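Local coordinates for protein ribonucleoside triphosphate reductase (Lactobacillus leichmannii, PDB 1L1L) that catalyses the vitamin B12-dependent reduction of ribonucleoside triphosphates to 2'-deoxyribonucleoside triphosphates, as a class II ribonucleotide reductase, at residues I304-G309 with M344-A349; L229-L234 with I278-D283; L296-A301 with N328-F333. All blocks are in the same frame, centred on the assembly; numbering follows the deposited sequence.

Contact 1 of 3, residues I304-G309 with M344-A349; sequences ICNLIG and MHHRWA
Leu307 lays its CD2 methyl over one face of the His346 imidazole, 4.0 Å from Leu307 CD2 to the ring centroid and 21° off the normal, a CH-pi contact displaced toward the rim. His346 CG lies between its own backbone N and carbonyl carbon (chi1 65°), which turns the ring in toward the helix. Asn306 meets the same ring at its edge, CB to CD2 of His346 3.8 Å. The methyl of Ala349 packs against a carbonyl oxygen, CB 3.4 Å from Asn306 O, so the chain leaving helix 340-347 comes close to helix 298-313.

No direct hydrogen bond joins the segments; a water does. It donates to Asn306 OD1 at 2.7 Å and to the carbonyl oxygen Arg347 O at 3.2 Å. Asn306 OD1 also rests on CA and CG of Arg347, 3.3 Å from Arg347 CA, while ND2 makes weak hydrogen bonds to Glu322 and Ser350.

The polar ends of the second segment are fixed by further groups. His346 ND1 shares a nearly straight hydrogen bond of 3.0 Å with ND1 of His345, while NE2 bonds to Asp303, one turn before Leu307; Asp303 also forms a salt bridge with Arg347, whose NH1 reaches Met336 O. Helix 340-347 lies on the crossover between parallel strands 322-327 and 350-356 of the alpha-beta barrel. Bonds at both ring nitrogens fix the rotation of His346 and hold its face against Leu307, with the Asp303 carboxylate shared between His346 and Arg347.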
ATOM      1  N   ILE A 304      -4.304   9.375 -18.022  1.00 26.17           N
ATOM      2  CA  ILE A 304      -5.163  10.217 -17.205  1.00 26.83           C
ATOM      3  C   ILE A 304      -4.994   9.805 -15.736  1.00 26.42           C
ATOM      4  O   ILE A 304      -4.806  10.657 -14.874  1.00 26.08           O
ATOM      5  CB  ILE A 304      -6.635  10.097 -17.649  1.00 27.01           C
ATOM      6  CG1 ILE A 304      -6.823  10.824 -18.995  1.00 26.55           C
ATOM      7  CG2 ILE A 304      -7.563  10.701 -16.608  1.00 28.02           C
ATOM      8  CD1 ILE A 304      -8.197  10.619 -19.611  1.00 25.64           C
ATOM      9  N   CYS A 305      -5.035   8.502 -15.462  1.00 25.63           N
ATOM     10  CA  CYS A 305      -4.857   8.014 -14.087  1.00 25.07           C
ATOM     11  C   CYS A 305      -3.502   8.440 -13.542  1.00 25.28           C
ATOM     12  O   CYS A 305      -3.380   8.821 -12.372  1.00 24.08           O
ATOM     13  CB  CYS A 305      -4.966   6.495 -14.033  1.00 24.06           C
ATOM     14  SG  CYS A 305      -6.618   5.898 -14.286  1.00 26.66           S
ATOM     15  N   ASN A 306      -2.480   8.381 -14.391  1.00 23.87           N
ATOM     16  CA  ASN A 306      -1.143   8.778 -13.992  1.00 24.12           C
ATOM     17  C   ASN A 306      -1.068  10.265 -13.685  1.00 23.35           C
ATOM     18  O   ASN A 306      -0.401  10.667 -12.732  1.00 23.02           O
ATOM     19  CB  ASN A 306      -0.121   8.460 -15.090  1.00 24.60           C
ATOM     20  CG  ASN A 306       0.087   6.963 -15.303  1.00 27.54           C
ATOM     21  OD1 ASN A 306       0.918   6.564 -16.130  1.00 27.77           O
ATOM     22  ND2 ASN A 306      -0.666   6.124 -14.564  1.00 25.51           N
ATOM     23  N   LEU A 307      -1.722  11.081 -14.516  1.00 23.60           N
ATOM     24  CA  LEU A 307      -1.721  12.532 -14.341  1.00 23.56           C
ATOM     25  C   LEU A 307      -2.382  12.883 -13.005  1.00 23.40           C
ATOM     26  O   LEU A 307      -1.959  13.807 -12.313  1.00 23.32           O
ATOM     27  CB  LEU A 307      -2.481  13.209 -15.483  1.00 25.16           C
ATOM     28  CG  LEU A 307      -1.768  13.211 -16.846  1.00 25.65           C
ATOM     29  CD1 LEU A 307      -2.707  13.719 -17.949  1.00 26.35           C
ATOM     30  CD2 LEU A 307      -0.525  14.079 -16.752  1.00 25.54           C
ATOM     31  N   ILE A 308      -3.422  12.134 -12.677  1.00 22.69           N
ATOM     32  CA  ILE A 308      -4.144  12.326 -11.421  1.00 24.02           C
ATOM     33  C   ILE A 308      -3.205  11.984 -10.257  1.00 25.35           C
ATOM     34  O   ILE A 308      -3.013  12.790  -9.331  1.00 26.27           O
ATOM     35  CB  ILE A 308      -5.406  11.429 -11.386  1.00 23.86           C
ATOM     36  CG1 ILE A 308      -6.400  11.901 -12.454  1.00 23.27           C
ATOM     37  CG2 ILE A 308      -6.054  11.460  -9.985  1.00 22.68           C
ATOM     38  CD1 ILE A 308      -7.660  11.053 -12.579  1.00 22.84           C
ATOM     39  N   GLY A 309      -2.600  10.799 -10.321  1.00 25.14           N
ATOM     40  CA  GLY A 309      -1.691  10.377  -9.272  1.00 26.01           C
ATOM     41  C   GLY A 309      -0.583  11.386  -9.103  1.00 25.95           C
ATOM     42  O   GLY A 309      -0.175  11.701  -7.991  1.00 26.09           O
ATOM     43  N   MET A 344       9.265  10.531 -17.526  1.00 39.65           N
ATOM     44  CA  MET A 344       9.713  11.559 -16.597  1.00 41.01           C
ATOM     45  C   MET A 344       8.602  12.552 -16.251  1.00 39.94           C
ATOM     46  O   MET A 344       8.593  13.112 -15.153  1.00 39.69           O
ATOM     47  CB  MET A 344      10.927  12.315 -17.165  1.00 44.40           C
ATOM     48  CG  MET A 344      12.255  11.556 -17.060  1.00 48.76           C
ATOM     49  SD  MET A 344      13.710  12.546 -17.584  1.00 54.94           S
ATOM     50  CE  MET A 344      14.155  11.739 -19.168  1.00 53.46           C
ATOM     51  N   HIS A 345       7.656  12.754 -17.166  1.00 37.90           N
ATOM     52  CA  HIS A 345       6.573  13.697 -16.911  1.00 37.17           C
ATOM     53  C   HIS A 345       5.417  13.170 -16.058  1.00 36.13           C
ATOM     54  O   HIS A 345       4.831  13.926 -15.283  1.00 36.21           O
ATOM     55  CB  HIS A 345       6.014  14.248 -18.223  1.00 36.50           C
ATOM     56  CG  HIS A 345       5.001  15.337 -18.036  1.00 36.72           C
ATOM     57  ND1 HIS A 345       3.649  15.090 -17.948  1.00 36.13           N
ATOM     58  CD2 HIS A 345       5.145  16.678 -17.913  1.00 37.28           C
ATOM     59  CE1 HIS A 345       3.003  16.231 -17.781  1.00 36.47           C
ATOM     60  NE2 HIS A 345       3.887  17.211 -17.755  1.00 37.24           N
ATOM     61  N   HIS A 346       5.073  11.894 -16.188  1.00 34.48           N
ATOM     62  CA  HIS A 346       3.964  11.373 -15.389  1.00 33.27           C
ATOM     63  C   HIS A 346       3.764   9.865 -15.358  1.00 32.04           C
ATOM     64  O   HIS A 346       3.167   9.344 -14.408  1.00 31.53           O
ATOM     65  CB  HIS A 346       2.646  12.013 -15.831  1.00 33.64           C
ATOM     66  CG  HIS A 346       2.237  11.659 -17.230  1.00 34.64           C
ATOM     67  ND1 HIS A 346       2.743  12.302 -18.340  1.00 35.27           N
ATOM     68  CD2 HIS A 346       1.370  10.728 -17.697  1.00 34.47           C
ATOM     69  CE1 HIS A 346       2.202  11.785 -19.431  1.00 34.62           C
ATOM     70  NE2 HIS A 346       1.365  10.827 -19.068  1.00 34.86           N
ATOM     71  N   ARG A 347       4.233   9.152 -16.378  1.00 30.22           N
ATOM     72  CA  ARG A 347       4.028   7.707 -16.402  1.00 28.54           C
ATOM     73  C   ARG A 347       4.747   6.957 -15.294  1.00 27.71           C
ATOM     74  O   ARG A 347       4.556   5.752 -15.111  1.00 27.46           O
ATOM     75  CB  ARG A 347       4.389   7.154 -17.783  1.00 28.20           C
ATOM     76  CG  ARG A 347       3.423   7.661 -18.837  1.00 28.24           C
ATOM     77  CD  ARG A 347       3.692   7.073 -20.215  1.00 28.20           C
ATOM     78  NE  ARG A 347       2.738   7.589 -21.189  1.00 28.00           N
ATOM     79  CZ  ARG A 347       2.860   7.436 -22.507  1.00 29.58           C
ATOM     80  NH1 ARG A 347       3.898   6.775 -22.995  1.00 27.35           N
ATOM     81  NH2 ARG A 347       1.953   7.952 -23.328  1.00 29.44           N
ATOM     82  N   TRP A 348       5.573   7.674 -14.551  1.00 26.49           N
ATOM     83  CA  TRP A 348       6.271   7.071 -13.431  1.00 27.38           C
ATOM     84  C   TRP A 348       5.253   6.808 -12.319  1.00 27.30           C
ATOM     85  O   TRP A 348       5.497   5.995 -11.434  1.00 26.08           O
ATOM     86  CB  TRP A 348       7.340   8.020 -12.903  1.00 27.66           C
ATOM     87  CG  TRP A 348       6.799   9.388 -12.568  1.00 29.16           C
ATOM     88  CD1 TRP A 348       6.753  10.481 -13.390  1.00 29.51           C
ATOM     89  CD2 TRP A 348       6.193   9.794 -11.328  1.00 30.08           C
ATOM     90  NE1 TRP A 348       6.162  11.541 -12.743  1.00 30.29           N
ATOM     91  CE2 TRP A 348       5.809  11.147 -11.476  1.00 31.28           C
ATOM     92  CE3 TRP A 348       5.940   9.145 -10.112  1.00 30.29           C
ATOM     93  CZ2 TRP A 348       5.183  11.865 -10.446  1.00 31.40           C
ATOM     94  CZ3 TRP A 348       5.317   9.862  -9.089  1.00 30.72           C
ATOM     95  CH2 TRP A 348       4.948  11.203  -9.264  1.00 30.85           C
ATOM     96  N   ALA A 349       4.117   7.502 -12.393  1.00 27.47           N
ATOM     97  CA  ALA A 349       3.038   7.425 -11.390  1.00 27.54           C
ATOM     98  C   ALA A 349       2.461   6.045 -11.072  1.00 28.00           C
ATOM     99  O   ALA A 349       1.938   5.816  -9.966  1.00 27.31           O
ATOM    100  CB  ALA A 349       1.907   8.372 -11.789  1.00 27.17           C
TER
HETATM  101  O   HOH W   1       2.214   4.296 -16.758  1.00 27.20           O

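Contact 2 of 3, residues L229-L234 with I278-D283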
ATOM      1  N   LEU A 229     -14.861  16.502  -8.107  1.00 29.99           N
ATOM      2  CA  LEU A 229     -15.981  16.958  -8.931  1.00 30.99           C
ATOM      3  C   LEU A 229     -15.531  17.806 -10.130  1.00 30.76           C
ATOM      4  O   LEU A 229     -16.142  17.741 -11.202  1.00 31.03           O
ATOM      5  CB  LEU A 229     -16.982  17.748  -8.070  1.00 30.32           C
ATOM      6  CG  LEU A 229     -17.675  16.947  -6.961  1.00 30.58           C
ATOM      7  CD1 LEU A 229     -18.593  17.847  -6.154  1.00 30.26           C
ATOM      8  CD2 LEU A 229     -18.451  15.795  -7.568  1.00 30.39           C
ATOM      9  N   ALA A 230     -14.464  18.583  -9.950  1.00 30.48           N
ATOM     10  CA  ALA A 230     -13.946  19.440 -11.018  1.00 30.75           C
ATOM     11  C   ALA A 230     -13.305  18.623 -12.146  1.00 31.45           C
ATOM     12  O   ALA A 230     -13.363  19.001 -13.326  1.00 31.48           O
ATOM     13  CB  ALA A 230     -12.945  20.407 -10.456  1.00 29.56           C
ATOM     14  N   ASN A 231     -12.676  17.513 -11.785  1.00 30.50           N
ATOM     15  CA  ASN A 231     -12.057  16.658 -12.789  1.00 31.04           C
ATOM     16  C   ASN A 231     -13.177  15.840 -13.424  1.00 31.51           C
ATOM     17  O   ASN A 231     -13.138  15.539 -14.620  1.00 31.37           O
ATOM     18  CB  ASN A 231     -11.017  15.735 -12.142  1.00 29.89           C
ATOM     19  CG  ASN A 231     -10.373  14.790 -13.142  1.00 30.35           C
ATOM     20  OD1 ASN A 231      -9.718  15.221 -14.092  1.00 30.71           O
ATOM     21  ND2 ASN A 231     -10.554  13.492 -12.928  1.00 30.24           N
ATOM     22  N   ALA A 232     -14.184  15.501 -12.618  1.00 31.64           N
ATOM     23  CA  ALA A 232     -15.328  14.723 -13.094  1.00 32.99           C
ATOM     24  C   ALA A 232     -16.123  15.514 -14.135  1.00 34.66           C
ATOM     25  O   ALA A 232     -16.583  14.957 -15.143  1.00 34.03           O
ATOM     26  CB  ALA A 232     -16.237  14.340 -11.924  1.00 32.55           C
ATOM     27  N   LEU A 233     -16.276  16.811 -13.876  1.00 35.27           N
ATOM     28  CA  LEU A 233     -16.991  17.709 -14.779  1.00 36.36           C
ATOM     29  C   LEU A 233     -16.223  17.814 -16.098  1.00 36.68           C
ATOM     30  O   LEU A 233     -16.788  17.612 -17.174  1.00 36.16           O
ATOM     31  CB  LEU A 233     -17.123  19.100 -14.138  1.00 36.10           C
ATOM     32  CG  LEU A 233     -17.715  20.221 -15.001  1.00 36.98           C
ATOM     33  CD1 LEU A 233     -19.102  19.820 -15.477  1.00 35.96           C
ATOM     34  CD2 LEU A 233     -17.759  21.527 -14.196  1.00 35.27           C
ATOM     35  N   LEU A 234     -14.931  18.123 -15.999  1.00 36.94           N
ATOM     36  CA  LEU A 234     -14.064  18.242 -17.167  1.00 37.53           C
ATOM     37  C   LEU A 234     -14.127  17.008 -18.071  1.00 38.61           C
ATOM     38  O   LEU A 234     -14.210  17.127 -19.298  1.00 38.56           O
ATOM     39  CB  LEU A 234     -12.614  18.458 -16.734  1.00 36.64           C
ATOM     40  CG  LEU A 234     -11.605  18.420 -17.884  1.00 36.04           C
ATOM     41  CD1 LEU A 234     -11.932  19.528 -18.892  1.00 36.24           C
ATOM     42  CD2 LEU A 234     -10.199  18.584 -17.346  1.00 35.00           C
ATOM     43  N   ILE A 278      -4.096  22.457 -11.434  1.00 30.51           N
ATOM     44  CA  ILE A 278      -4.203  23.188 -12.698  1.00 30.72           C
ATOM     45  C   ILE A 278      -3.574  22.366 -13.826  1.00 30.35           C
ATOM     46  O   ILE A 278      -4.231  22.057 -14.815  1.00 29.47           O
ATOM     47  CB  ILE A 278      -3.519  24.571 -12.583  1.00 31.20           C
ATOM     48  CG1 ILE A 278      -4.339  25.458 -11.635  1.00 30.42           C
ATOM     49  CG2 ILE A 278      -3.387  25.230 -13.960  1.00 30.68           C
ATOM     50  CD1 ILE A 278      -3.609  26.655 -11.113  1.00 30.45           C
ATOM     51  N   SER A 279      -2.310  22.006 -13.649  1.00 30.54           N
ATOM     52  CA  SER A 279      -1.579  21.203 -14.632  1.00 30.69           C
ATOM     53  C   SER A 279      -2.336  19.918 -14.963  1.00 31.47           C
ATOM     54  O   SER A 279      -2.500  19.552 -16.138  1.00 30.79           O
ATOM     55  CB  SER A 279      -0.202  20.843 -14.086  1.00 30.27           C
ATOM     56  OG  SER A 279       0.479  21.998 -13.630  1.00 29.76           O
ATOM     57  N   MET A 280      -2.798  19.227 -13.923  1.00 29.84           N
ATOM     58  CA  MET A 280      -3.527  17.982 -14.116  1.00 29.31           C
ATOM     59  C   MET A 280      -4.759  18.176 -14.992  1.00 29.02           C
ATOM     60  O   MET A 280      -5.020  17.377 -15.888  1.00 29.38           O
ATOM     61  CB  MET A 280      -3.955  17.409 -12.763  1.00 29.48           C
ATOM     62  CG  MET A 280      -4.621  16.051 -12.845  1.00 27.86           C
ATOM     63  SD  MET A 280      -5.715  15.756 -11.421  1.00 30.34           S
ATOM     64  CE  MET A 280      -7.295  16.181 -12.134  1.00 26.60           C
ATOM     65  N   LEU A 281      -5.528  19.229 -14.735  1.00 28.86           N
ATOM     66  CA  LEU A 281      -6.732  19.482 -15.518  1.00 29.19           C
ATOM     67  C   LEU A 281      -6.378  19.844 -16.961  1.00 29.31           C
ATOM     68  O   LEU A 281      -7.078  19.450 -17.894  1.00 30.28           O
ATOM     69  CB  LEU A 281      -7.548  20.614 -14.896  1.00 29.47           C
ATOM     70  CG  LEU A 281      -8.210  20.268 -13.559  1.00 29.08           C
ATOM     71  CD1 LEU A 281      -8.670  21.558 -12.881  1.00 28.96           C
ATOM     72  CD2 LEU A 281      -9.375  19.307 -13.781  1.00 28.51           C
ATOM     73  N   LEU A 282      -5.303  20.597 -17.133  1.00 29.90           N
ATOM     74  CA  LEU A 282      -4.872  20.999 -18.471  1.00 31.18           C
ATOM     75  C   LEU A 282      -4.370  19.797 -19.253  1.00 32.39           C
ATOM     76  O   LEU A 282      -4.776  19.579 -20.397  1.00 32.61           O
ATOM     77  CB  LEU A 282      -3.777  22.064 -18.389  1.00 30.33           C
ATOM     78  CG  LEU A 282      -4.242  23.408 -17.806  1.00 30.05           C
ATOM     79  CD1 LEU A 282      -3.067  24.351 -17.718  1.00 29.51           C
ATOM     80  CD2 LEU A 282      -5.368  23.991 -18.656  1.00 29.97           C
ATOM     81  N   ASP A 283      -3.497  19.007 -18.632  1.00 32.71           N
ATOM     82  CA  ASP A 283      -2.963  17.821 -19.288  1.00 32.73           C
ATOM     83  C   ASP A 283      -4.019  16.742 -19.532  1.00 32.26           C
ATOM     84  O   ASP A 283      -4.000  16.064 -20.563  1.00 32.18           O
ATOM     85  CB  ASP A 283      -1.792  17.266 -18.479  1.00 33.69           C
ATOM     86  CG  ASP A 283      -0.588  18.197 -18.493  1.00 36.09           C
ATOM     87  OD1 ASP A 283      -0.469  19.008 -19.443  1.00 37.65           O
ATOM     88  OD2 ASP A 283       0.246  18.115 -17.571  1.00 37.03           O
TER
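Asn231 OD1 is the polar atom that two side chains of 278-283 close upon, both with carbon. Met280 CE comes to 3.3 Å of Asn231 OD1, and CD2 of Leu281 stands 4.1 Å from the same oxygen. This oxygen is buried without a hydrogen-bond partner in the model. Met280 reaches it because its chain bends at the sulfur (chi3 98°), carrying CE across the Asn231 side chain at about a right angle, so that the methyl also touches CB and CG of the asparagine.

Leu281 is the main wedge. Its CD2 enters beside the backbone of the other helix, 3.9 Å from Asn231 CA and 4.0 Å from the carbonyl oxygen of Ala230. One turn on from Ala230, Leu234 packs back: its CD2 rests 3.7 Å from CD2 of Leu281 and 3.3 Å from the carbonyl oxygen Leu281 O. Leu281 and Leu234 each touch both side chain and main chain of the facing helix.

The segments run nearly parallel, 15° between their directions, with axes 10.7 Å apart, a wide spacing that the branched ends of Leu281 and Leu234 and the long Met280 bridge. Both helices belong to the B12-dependent reductase insertion, and both lie against strand 249-253, which falls between them in sequence: Leu250 touches Leu234, and Leu252 touches Leu281. Their other flank meets helix 298-313, where Ile308 touches both Asn231 and Met280. Packing of insertion helices on that helix is consistent with a monomer in which inserted structure imitates the second subunit of dimeric reductases. On the strand side, Leu186 of strand 183-187 packs on Leu281.

Contact 3 of 3, residues L296-A301 with N328-F333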
ATOM      1  N   LEU A 296     -10.608   6.491 -26.939  1.00 39.33           N
ATOM      2  CA  LEU A 296      -9.540   6.459 -25.944  1.00 38.01           C
ATOM      3  C   LEU A 296      -8.912   5.068 -25.911  1.00 37.25           C
ATOM      4  O   LEU A 296      -9.622   4.061 -25.987  1.00 37.34           O
ATOM      5  CB  LEU A 296     -10.098   6.796 -24.551  1.00 37.28           C
ATOM      6  CG  LEU A 296     -10.664   8.207 -24.346  1.00 36.80           C
ATOM      7  CD1 LEU A 296     -11.316   8.313 -22.973  1.00 38.25           C
ATOM      8  CD2 LEU A 296      -9.542   9.224 -24.487  1.00 36.97           C
ATOM      9  N   THR A 297      -7.585   5.021 -25.810  1.00 36.33           N
ATOM     10  CA  THR A 297      -6.853   3.759 -25.740  1.00 35.16           C
ATOM     11  C   THR A 297      -6.496   3.499 -24.272  1.00 34.68           C
ATOM     12  O   THR A 297      -6.772   4.331 -23.406  1.00 33.48           O
ATOM     13  CB  THR A 297      -5.541   3.809 -26.553  1.00 36.17           C
ATOM     14  OG1 THR A 297      -4.665   4.801 -25.998  1.00 36.63           O
ATOM     15  CG2 THR A 297      -5.832   4.149 -28.027  1.00 36.98           C
ATOM     16  N   ALA A 298      -5.885   2.350 -24.001  1.00 33.66           N
ATOM     17  CA  ALA A 298      -5.493   2.007 -22.639  1.00 32.62           C
ATOM     18  C   ALA A 298      -4.408   2.974 -22.215  1.00 31.81           C
ATOM     19  O   ALA A 298      -4.302   3.326 -21.040  1.00 32.45           O
ATOM     20  CB  ALA A 298      -4.973   0.573 -22.578  1.00 33.32           C
ATOM     21  N   VAL A 299      -3.599   3.409 -23.178  1.00 30.08           N
ATOM     22  CA  VAL A 299      -2.530   4.342 -22.883  1.00 30.23           C
ATOM     23  C   VAL A 299      -3.132   5.679 -22.449  1.00 30.26           C
ATOM     24  O   VAL A 299      -2.639   6.308 -21.513  1.00 29.49           O
ATOM     25  CB  VAL A 299      -1.602   4.557 -24.103  1.00 29.37           C
ATOM     26  CG1 VAL A 299      -0.614   5.670 -23.811  1.00 29.15           C
ATOM     27  CG2 VAL A 299      -0.832   3.270 -24.414  1.00 28.79           C
ATOM     28  N   ASP A 300      -4.196   6.104 -23.128  1.00 30.44           N
ATOM     29  CA  ASP A 300      -4.855   7.359 -22.775  1.00 30.45           C
ATOM     30  C   ASP A 300      -5.494   7.224 -21.395  1.00 29.67           C
ATOM     31  O   ASP A 300      -5.367   8.113 -20.563  1.00 30.05           O
ATOM     32  CB  ASP A 300      -5.945   7.712 -23.788  1.00 31.40           C
ATOM     33  CG  ASP A 300      -5.389   7.946 -25.178  1.00 33.02           C
ATOM     34  OD1 ASP A 300      -4.336   8.613 -25.289  1.00 32.35           O
ATOM     35  OD2 ASP A 300      -6.014   7.463 -26.146  1.00 34.86           O
ATOM     36  N   ALA A 301      -6.189   6.114 -21.170  1.00 28.75           N
ATOM     37  CA  ALA A 301      -6.842   5.880 -19.881  1.00 29.18           C
ATOM     38  C   ALA A 301      -5.808   5.849 -18.746  1.00 29.06           C
ATOM     39  O   ALA A 301      -6.024   6.449 -17.683  1.00 29.45           O
ATOM     40  CB  ALA A 301      -7.621   4.582 -19.920  1.00 28.03           C
ATOM     41  N   ASN A 328      -2.430  -8.426 -22.122  1.00 28.94           N
ATOM     42  CA  ASN A 328      -1.105  -8.892 -22.498  1.00 30.21           C
ATOM     43  C   ASN A 328      -0.769  -8.746 -23.982  1.00 31.65           C
ATOM     44  O   ASN A 328       0.388  -8.871 -24.365  1.00 31.24           O
ATOM     45  CB  ASN A 328      -0.882 -10.334 -22.019  1.00 30.70           C
ATOM     46  CG  ASN A 328      -1.761 -11.337 -22.727  1.00 31.81           C
ATOM     47  OD1 ASN A 328      -1.626 -11.556 -23.934  1.00 31.51           O
ATOM     48  ND2 ASN A 328      -2.668 -11.963 -21.979  1.00 29.47           N
ATOM     49  N   ASP A 329      -1.769  -8.455 -24.808  1.00 33.08           N
ATOM     50  CA  ASP A 329      -1.522  -8.269 -26.237  1.00 35.13           C
ATOM     51  C   ASP A 329      -1.558  -6.786 -26.621  1.00 35.75           C
ATOM     52  O   ASP A 329      -1.417  -6.433 -27.797  1.00 35.34           O
ATOM     53  CB  ASP A 329      -2.558  -9.029 -27.070  1.00 37.43           C
ATOM     54  CG  ASP A 329      -3.971  -8.555 -26.814  1.00 40.30           C
ATOM     55  OD1 ASP A 329      -4.157  -7.344 -26.563  1.00 42.22           O
ATOM     56  OD2 ASP A 329      -4.901  -9.394 -26.878  1.00 42.93           O
ATOM     57  N   ASP A 330      -1.766  -5.916 -25.635  1.00 34.65           N
ATOM     58  CA  ASP A 330      -1.803  -4.481 -25.896  1.00 33.45           C
ATOM     59  C   ASP A 330      -0.379  -3.941 -25.863  1.00 33.21           C
ATOM     60  O   ASP A 330       0.107  -3.461 -24.833  1.00 32.81           O
ATOM     61  CB  ASP A 330      -2.675  -3.777 -24.850  1.00 34.22           C
ATOM     62  CG  ASP A 330      -2.876  -2.300 -25.149  1.00 34.01           C
ATOM     63  OD1 ASP A 330      -3.891  -1.746 -24.677  1.00 32.83           O
ATOM     64  OD2 ASP A 330      -2.022  -1.689 -25.841  1.00 34.54           O
ATOM     65  N   GLN A 331       0.300  -4.013 -26.999  1.00 31.77           N
ATOM     66  CA  GLN A 331       1.674  -3.551 -27.056  1.00 31.28           C
ATOM     67  C   GLN A 331       1.884  -2.075 -26.750  1.00 29.39           C
ATOM     68  O   GLN A 331       2.944  -1.699 -26.254  1.00 28.94           O
ATOM     69  CB  GLN A 331       2.298  -3.879 -28.416  1.00 33.18           C
ATOM     70  CG  GLN A 331       2.479  -5.372 -28.659  1.00 37.34           C
ATOM     71  CD  GLN A 331       3.074  -6.090 -27.455  1.00 39.07           C
ATOM     72  OE1 GLN A 331       4.139  -5.714 -26.958  1.00 41.41           O
ATOM     73  NE2 GLN A 331       2.384  -7.132 -26.980  1.00 40.19           N
ATOM     74  N   ASP A 332       0.896  -1.237 -27.050  1.00 28.67           N
ATOM     75  CA  ASP A 332       1.039   0.191 -26.782  1.00 28.71           C
ATOM     76  C   ASP A 332       1.109   0.419 -25.262  1.00 28.12           C
ATOM     77  O   ASP A 332       1.938   1.182 -24.758  1.00 27.12           O
ATOM     78  CB  ASP A 332      -0.142   0.969 -27.371  1.00 31.18           C
ATOM     79  CG  ASP A 332      -0.129   0.992 -28.902  1.00 34.91           C
ATOM     80  OD1 ASP A 332       0.970   1.169 -29.486  1.00 35.35           O
ATOM     81  OD2 ASP A 332      -1.214   0.853 -29.507  1.00 36.89           O
ATOM     82  N   PHE A 333       0.226  -0.253 -24.547  1.00 26.92           N
ATOM     83  CA  PHE A 333       0.199  -0.126 -23.099  1.00 26.78           C
ATOM     84  C   PHE A 333       1.499  -0.688 -22.524  1.00 26.09           C
ATOM     85  O   PHE A 333       2.202  -0.012 -21.785  1.00 25.92           O
ATOM     86  CB  PHE A 333      -1.002  -0.877 -22.538  1.00 26.78           C
ATOM     87  CG  PHE A 333      -0.985  -0.999 -21.035  1.00 26.84           C
ATOM     88  CD1 PHE A 333      -1.185   0.117 -20.234  1.00 26.44           C
ATOM     89  CD2 PHE A 333      -0.731  -2.227 -20.433  1.00 26.29           C
ATOM     90  CE1 PHE A 333      -1.128   0.014 -18.832  1.00 27.27           C
ATOM     91  CE2 PHE A 333      -0.673  -2.343 -19.023  1.00 26.47           C
ATOM     92  CZ  PHE A 333      -0.869  -1.223 -18.238  1.00 26.70           C
TER
HETATM   93  O   HOH W   2      -5.207   0.307 -25.952  1.00 42.73           O
HETATM   94  O   HOH W   3      -2.776   1.417 -25.866  1.00 43.63           O
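Ala298 and Asp330 meet where two helices begin, and the polar links between the segments run through water. One water accepts from Ala298 N at 2.9 Å and donates to Asp330 OD1 at 2.8 Å. A second donates to the other carboxylate oxygen, Asp330 OD2, at 3.2 Å, and takes a weak bond from Val299 N. Through these two waters, consecutive amides in the first turn of helix 298-313 are linked to one aspartate, the second weakly.

The same carboxylate caps its own helix. Asp330, at the N-cap of helix 331-335, accepts from Phe333 N at OD2 over 3.0 Å, the donor standing well above the carboxylate plane, 59° out of it. With CG anti to the backbone N (chi1 -174°), the group extends toward 296-301 while still serving this cap. On the opposing helix, Thr297 and Asp300 form a capping box: Thr297 N donates to Asp300 OD2, and Asp300 N donates back to Thr297 OG1. Asp300 OD2 also takes part in a salt bridge with Lys291.

The apolar pairs are few and close to the backbone: Ala298 CB lies 4.2 Å from Phe333 CB, and Val299 CG2 touches CB of Asp332. The same methyls pack against oxygens, Ala298 CB 3.3 Å from Asp330 OD1 and Val299 CG2 3.5 Å from Asp332 O. The contact joins helix 298-313 to the turn after barrel strand 322-327, and Ile172 of helix 169-172 packs on Ala298. Two helix N-termini therefore converge on Asp330, and their amides and dipoles, with a long, weak ion pair to Arg169, would be expected to stabilise its negative charge.

All three contacts are largely buried, but contact 1 lies nearest the chain centre, about 17 Å from it to its own centre, against about 25 Å for contact 2 and 24 Å for contact 3; in contact 3 Asp332 is exposed. Contacts 1 and 3 use successive parts of helix 298-313 against the two short helices of one strand-to-strand connection and the loop following the second, and meet where Arg347 touches Val299. Contact 2 lies in the insertion and touches contact 1 through Met280 and Asp283, which pack on Ile308 and Leu307. Contact 2 rests on leucine and methionine carbon, contact 1 adds a CH-pi contact and a bridging water, and contact 3 relies on water and helix caps.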